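Local coordinates for sorbitol dehydrogenase (Gluconobacter oxydans, PDB 5ITG), which probably oxidises D-sorbitol to L-sorbose with NADP as cofactor, as a member of the mannitol dehydrogenase family, at residues Y314-D319 / K364-T370; G309-G313 / D417-Y423. All coordinates share one frame; numbering follows the deposited sequence.

Both contacts lie in the mostly helical C-terminal part of the chain and are partly buried, their centres about 18 Å (contact 1) and about 29 Å (contact 2) from that of the chain. They share one helix: 288-312 ends within contact 2, and the chain passes directly into 314-319 of contact 1, which is nested in the loop that contact 2 closes. T370 of contact 1 packs on I310 of contact 2, and Y314 N probably hydrogen-bonds to G309 O. Contact 1 is largely polar, with paired backbones and a salt bridge where two short helices start. Contact 2 has one backbone hydrogen bond across it and an aliphatic-aromatic touch where a long helix stops.

Contact 1 of 2, residues Y314-D319 / K364-T370; sequences YENVDD and KAMSDQT
N316 and Q369 face each other as a non-hydrogen-bonded antiparallel pair, their CA atoms 4.2 Å apart in a single bridge. On one side of the pair V317 N donates to D368 O (2.9 Å), almost in line with the carbonyl; on the other, T370 N reaches E315 O (2.9 Å) from above the carbonyl plane. V317 and T370 each open a short helix, so their first-turn amides, lacking an acceptor within the helix, find one across the bridge. T370 adds its hydroxyl: with OG1 between the backbone N and the carbonyl carbon (chi1 53°), it donates to Y314 O at 2.8 Å. Q369 NE2 meets N316 OD1 (3.0 Å), the two amides nearly perpendicular at 84°.

D318, short and charged, points toward 364-370. S367 OG donates to its OD1 (2.7 Å) and K364 NZ forms a salt bridge with OD2 (2.6 Å), each well out of the carboxylate plane and on opposite faces of it; the lysine chain bends at its last two torsions to bring NZ there. A leucine here would probably leave K364 without its main counter-charge and the S367 hydroxyl without this acceptor.

The small, apolar V317 turns inward, resting on H302, L305 and C306 of helix 288-312 and on I373 of helix 370-374, while D368 forms a salt bridge with R372 of that same helix.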
loop_
_atom_site.group_PDB
_atom_site.type_symbol
_atom_site.label_atom_id
_atom_site.label_comp_id
_atom_site.label_asym_id
_atom_site.label_seq_id
_atom_site.Cartn_x
_atom_site.Cartn_y
_atom_site.Cartn_z
ATOM N N TYR A 314 -11.186 -22.863 2.918
ATOM C CA TYR A 314 -11.383 -21.640 3.683
ATOM C C TYR A 314 -11.672 -20.473 2.752
ATOM O O TYR A 314 -10.952 -20.249 1.780
ATOM C CB TYR A 314 -10.139 -21.339 4.524
ATOM C CG TYR A 314 -9.956 -22.288 5.678
ATOM C CD1 TYR A 314 -10.961 -22.448 6.635
ATOM C CD2 TYR A 314 -8.776 -23.024 5.824
ATOM C CE1 TYR A 314 -10.796 -23.316 7.711
ATOM C CE2 TYR A 314 -8.601 -23.891 6.886
ATOM C CZ TYR A 314 -9.616 -24.032 7.827
ATOM O OH TYR A 314 -9.447 -24.878 8.889
ATOM N N GLU A 315 -12.723 -19.723 3.060
ATOM C CA GLU A 315 -13.111 -18.584 2.240
ATOM C C GLU A 315 -12.377 -17.292 2.589
ATOM O O GLU A 315 -12.111 -16.470 1.715
ATOM C CB GLU A 315 -14.617 -18.340 2.362
ATOM C CG GLU A 315 -15.101 -17.155 1.544
ATOM C CD GLU A 315 -16.574 -16.866 1.750
ATOM O OE1 GLU A 315 -17.396 -17.778 1.508
ATOM O OE2 GLU A 315 -16.909 -15.731 2.152
ATOM N N ASN A 316 -12.059 -17.101 3.863
ATOM C CA ASN A 316 -11.381 -15.883 4.272
ATOM C C ASN A 316 -10.061 -16.148 4.969
ATOM O O ASN A 316 -9.844 -17.215 5.551
ATOM C CB ASN A 316 -12.282 -15.064 5.193
ATOM C CG ASN A 316 -13.589 -14.684 4.535
ATOM O OD1 ASN A 316 -13.609 -14.182 3.412
ATOM N ND2 ASN A 316 -14.693 -14.917 5.236
ATOM N N VAL A 317 -9.186 -15.152 4.925
ATOM C CA VAL A 317 -7.876 -15.272 5.540
ATOM C C VAL A 317 -7.961 -15.580 7.033
ATOM O O VAL A 317 -7.220 -16.424 7.532
ATOM C CB VAL A 317 -7.046 -13.980 5.343
ATOM C CG1 VAL A 317 -5.697 -14.116 6.040
ATOM C CG2 VAL A 317 -6.834 -13.718 3.852
ATOM N N ASP A 318 -8.860 -14.904 7.742
ATOM C CA ASP A 318 -8.971 -15.119 9.178
ATOM C C ASP A 318 -9.418 -16.529 9.547
ATOM O O ASP A 318 -9.137 -16.991 10.648
ATOM C CB ASP A 318 -9.874 -14.049 9.815
ATOM C CG ASP A 318 -11.346 -14.232 9.493
ATOM O OD1 ASP A 318 -11.684 -14.609 8.354
ATOM O OD2 ASP A 318 -12.171 -13.972 10.392
ATOM N N ASP A 319 -10.099 -17.217 8.632
ATOM C CA ASP A 319 -10.520 -18.599 8.886
ATOM C C ASP A 319 -9.293 -19.497 8.708
ATOM O O ASP A 319 -9.080 -20.453 9.461
ATOM C CB ASP A 319 -11.577 -19.071 7.882
ATOM C CG ASP A 319 -12.794 -18.170 7.822
ATOM O OD1 ASP A 319 -13.382 -17.871 8.880
ATOM O OD2 ASP A 319 -13.166 -17.773 6.696
ATOM N N LYS A 364 -10.199 -10.201 12.319
ATOM C CA LYS A 364 -11.434 -10.519 11.612
ATOM C C LYS A 364 -12.061 -9.343 10.853
ATOM O O LYS A 364 -12.588 -9.522 9.750
ATOM C CB LYS A 364 -12.453 -11.146 12.580
ATOM C CG LYS A 364 -11.952 -12.443 13.210
ATOM C CD LYS A 364 -13.050 -13.183 13.972
ATOM C CE LYS A 364 -14.040 -13.870 13.029
ATOM N NZ LYS A 364 -13.454 -15.062 12.340
ATOM N N ALA A 365 -11.995 -8.143 11.416
ATOM C CA ALA A 365 -12.576 -6.980 10.744
ATOM C C ALA A 365 -11.889 -6.671 9.409
ATOM O O ALA A 365 -12.505 -6.110 8.505
ATOM C CB ALA A 365 -12.500 -5.757 11.659
HETATM N N MSE A 366 -10.617 -7.044 9.290
HETATM C CA MSE A 366 -9.836 -6.783 8.079
HETATM C C MSE A 366 -9.843 -7.930 7.083
HETATM O O MSE A 366 -9.623 -7.725 5.892
HETATM C CB MSE A 366 -8.374 -6.493 8.440
HETATM C CG MSE A 366 -8.163 -5.302 9.353
HETATM SE SE MSE A 366 -8.762 -3.660 8.550
HETATM C CE MSE A 366 -10.223 -3.266 9.745
ATOM N N SER A 367 -10.080 -9.137 7.581
ATOM C CA SER A 367 -10.078 -10.335 6.754
ATOM C C SER A 367 -10.573 -10.174 5.317
ATOM O O SER A 367 -11.659 -9.665 5.058
ATOM C CB SER A 367 -10.869 -11.449 7.436
ATOM O OG SER A 367 -10.680 -12.669 6.742
ATOM N N ASP A 368 -9.743 -10.628 4.388
ATOM C CA ASP A 368 -10.048 -10.575 2.976
ATOM C C ASP A 368 -10.333 -12.007 2.544
ATOM O O ASP A 368 -10.202 -12.935 3.346
ATOM C CB ASP A 368 -8.848 -10.000 2.217
ATOM C CG ASP A 368 -9.096 -9.884 0.724
ATOM O OD1 ASP A 368 -10.210 -9.479 0.329
ATOM O OD2 ASP A 368 -8.170 -10.181 -0.057
ATOM N N GLN A 369 -10.737 -12.189 1.291
ATOM C CA GLN A 369 -11.020 -13.525 0.788
ATOM C C GLN A 369 -9.734 -14.197 0.327
ATOM O O GLN A 369 -8.866 -13.560 -0.265
ATOM C CB GLN A 369 -12.015 -13.465 -0.374
ATOM C CG GLN A 369 -13.438 -13.080 0.027
ATOM C CD GLN A 369 -13.512 -11.695 0.634
ATOM O OE1 GLN A 369 -13.102 -10.710 0.014
ATOM N NE2 GLN A 369 -14.042 -11.608 1.854
ATOM N N THR A 370 -9.620 -15.489 0.607
ATOM C CA THR A 370 -8.447 -16.254 0.217
ATOM C C THR A 370 -8.277 -16.253 -1.299
ATOM O O THR A 370 -7.169 -16.094 -1.808
ATOM C CB THR A 370 -8.560 -17.701 0.702
ATOM O OG1 THR A 370 -9.808 -18.253 0.263
ATOM C CG2 THR A 370 -8.487 -17.754 2.223
#

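Contact 2 of 2, residues G309-G313 / D417-Y423; sequences GILVG and DEKGGTY
I310 lays its CG2 methyl over one face of the Y423 ring, 3.8 Å from the centroid and displaced toward the rim, nearest CZ. The methyl is put there by a first torsion that sets CG2 anti to the backbone N and CG1 anti to the carbonyl carbon. This CH-pi contact sets a branched aliphatic group on a broad, flat ring. The one hydrogen bond between the segments runs from E418 N to L311 O (2.7 Å), nearly straight at the donor (162°), with E418 CB and CG against the same oxygen. D417 CB fits close to I310 O (3.2 Å), and K419 CE lies against G313 O (3.3 Å), where a side chain at G313 would collide with the lysine's CE.

The loop is shaped by D417. Its OD1 accepts from K419 N (2.7 Å) and from G421 N (2.9 Å), the two donors arriving from opposite faces of the carboxylate. The first makes an Asx turn, which suits aspartate's length and coincides with a type I turn from D417 to G420, whose positive phi suits glycine. Farther out, the hydroxyl of Y423 is bonded to M412 O at the end of helix 400-412, and E418 OE2 to V479 N near the C-terminus. L371 of helix 370-374 packs against both I310 and Y423.

The whole is a helix end met by a turn: helix 288-312 stops in a Schellman motif with G313, at phi 110°, as its C-prime residue, and the loop's E418 amide takes up a carbonyl of that last turn.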
loop_
_atom_site.group_PDB
_atom_site.type_symbol
_atom_site.label_atom_id
_atom_site.label_comp_id
_atom_site.label_asym_id
_atom_site.label_seq_id
_atom_site.Cartn_x
_atom_site.Cartn_y
_atom_site.Cartn_z
ATOM N N GLY A 309 -4.864 -22.919 2.026
ATOM C CA GLY A 309 -6.128 -22.628 2.682
ATOM C C GLY A 309 -7.324 -22.785 1.744
ATOM O O GLY A 309 -8.406 -23.217 2.162
ATOM N N ILE A 310 -7.131 -22.425 0.478
ATOM C CA ILE A 310 -8.181 -22.539 -0.529
ATOM C C ILE A 310 -8.467 -24.027 -0.771
ATOM O O ILE A 310 -9.619 -24.429 -0.956
ATOM C CB ILE A 310 -7.757 -21.859 -1.864
ATOM C CG1 ILE A 310 -7.641 -20.346 -1.664
ATOM C CG2 ILE A 310 -8.777 -22.175 -2.965
ATOM C CD1 ILE A 310 -7.030 -19.596 -2.852
ATOM N N LEU A 311 -7.420 -24.850 -0.759
ATOM C CA LEU A 311 -7.596 -26.286 -0.957
ATOM C C LEU A 311 -8.380 -26.889 0.214
ATOM O O LEU A 311 -9.189 -27.795 0.023
ATOM C CB LEU A 311 -6.237 -26.986 -1.088
ATOM C CG LEU A 311 -5.516 -26.781 -2.424
ATOM C CD1 LEU A 311 -4.085 -27.300 -2.350
ATOM C CD2 LEU A 311 -6.298 -27.489 -3.518
ATOM N N VAL A 312 -8.134 -26.395 1.423
ATOM C CA VAL A 312 -8.852 -26.892 2.595
ATOM C C VAL A 312 -10.308 -26.443 2.503
ATOM O O VAL A 312 -11.206 -27.114 3.001
ATOM C CB VAL A 312 -8.239 -26.364 3.915
ATOM C CG1 VAL A 312 -9.114 -26.771 5.102
ATOM C CG2 VAL A 312 -6.845 -26.919 4.098
ATOM N N GLY A 313 -10.544 -25.308 1.854
ATOM C CA GLY A 313 -11.908 -24.833 1.711
ATOM C C GLY A 313 -12.221 -23.591 2.514
ATOM O O GLY A 313 -13.385 -23.291 2.775
ATOM N N ASP A 417 -11.723 -27.605 -3.963
ATOM C CA ASP A 417 -11.290 -27.733 -2.579
ATOM C C ASP A 417 -11.666 -29.104 -2.041
ATOM O O ASP A 417 -12.425 -29.845 -2.667
ATOM C CB ASP A 417 -11.887 -26.625 -1.695
ATOM C CG ASP A 417 -13.400 -26.674 -1.620
ATOM O OD1 ASP A 417 -13.962 -27.774 -1.420
ATOM O OD2 ASP A 417 -14.026 -25.598 -1.741
ATOM N N GLU A 418 -11.131 -29.439 -0.874
ATOM C CA GLU A 418 -11.372 -30.736 -0.270
ATOM C C GLU A 418 -12.753 -30.924 0.346
ATOM O O GLU A 418 -13.027 -31.951 0.964
ATOM C CB GLU A 418 -10.268 -31.012 0.750
ATOM C CG GLU A 418 -8.941 -31.319 0.067
ATOM C CD GLU A 418 -7.732 -30.969 0.907
ATOM O OE1 GLU A 418 -7.759 -31.216 2.132
ATOM O OE2 GLU A 418 -6.745 -30.460 0.332
ATOM N N LYS A 419 -13.623 -29.937 0.170
ATOM C CA LYS A 419 -14.981 -30.035 0.691
ATOM C C LYS A 419 -15.965 -30.319 -0.438
ATOM O O LYS A 419 -17.146 -30.555 -0.199
ATOM C CB LYS A 419 -15.376 -28.751 1.428
ATOM C CG LYS A 419 -14.732 -28.620 2.802
ATOM C CD LYS A 419 -15.403 -27.556 3.662
ATOM C CE LYS A 419 -15.069 -26.142 3.211
ATOM N NZ LYS A 419 -15.585 -25.823 1.850
ATOM N N GLY A 420 -15.472 -30.298 -1.671
ATOM C CA GLY A 420 -16.333 -30.563 -2.809
ATOM C C GLY A 420 -16.694 -29.318 -3.591
ATOM O O GLY A 420 -17.303 -29.396 -4.658
ATOM N N GLY A 421 -16.327 -28.158 -3.060
ATOM C CA GLY A 421 -16.630 -26.921 -3.748
ATOM C C GLY A 421 -15.675 -26.692 -4.902
ATOM O O GLY A 421 -14.530 -27.130 -4.874
ATOM N N THR A 422 -16.146 -26.022 -5.941
ATOM C CA THR A 422 -15.277 -25.739 -7.068
ATOM C C THR A 422 -15.111 -24.236 -7.120
ATOM O O THR A 422 -15.913 -23.499 -6.547
ATOM C CB THR A 422 -15.871 -26.242 -8.389
ATOM O OG1 THR A 422 -17.124 -25.591 -8.631
ATOM C CG2 THR A 422 -16.082 -27.740 -8.333
ATOM N N TYR A 423 -14.064 -23.780 -7.795
ATOM C CA TYR A 423 -13.804 -22.353 -7.892
ATOM C C TYR A 423 -12.891 -22.089 -9.078
ATOM O O TYR A 423 -12.326 -23.015 -9.653
ATOM C CB TYR A 423 -13.142 -21.861 -6.594
ATOM C CG TYR A 423 -11.849 -22.587 -6.269
ATOM C CD1 TYR A 423 -10.654 -22.248 -6.905
ATOM C CD2 TYR A 423 -11.837 -23.654 -5.376
ATOM C CE1 TYR A 423 -9.480 -22.959 -6.661
ATOM C CE2 TYR A 423 -10.671 -24.372 -5.125
ATOM C CZ TYR A 423 -9.497 -24.017 -5.775
ATOM O OH TYR A 423 -8.355 -24.734 -5.550
#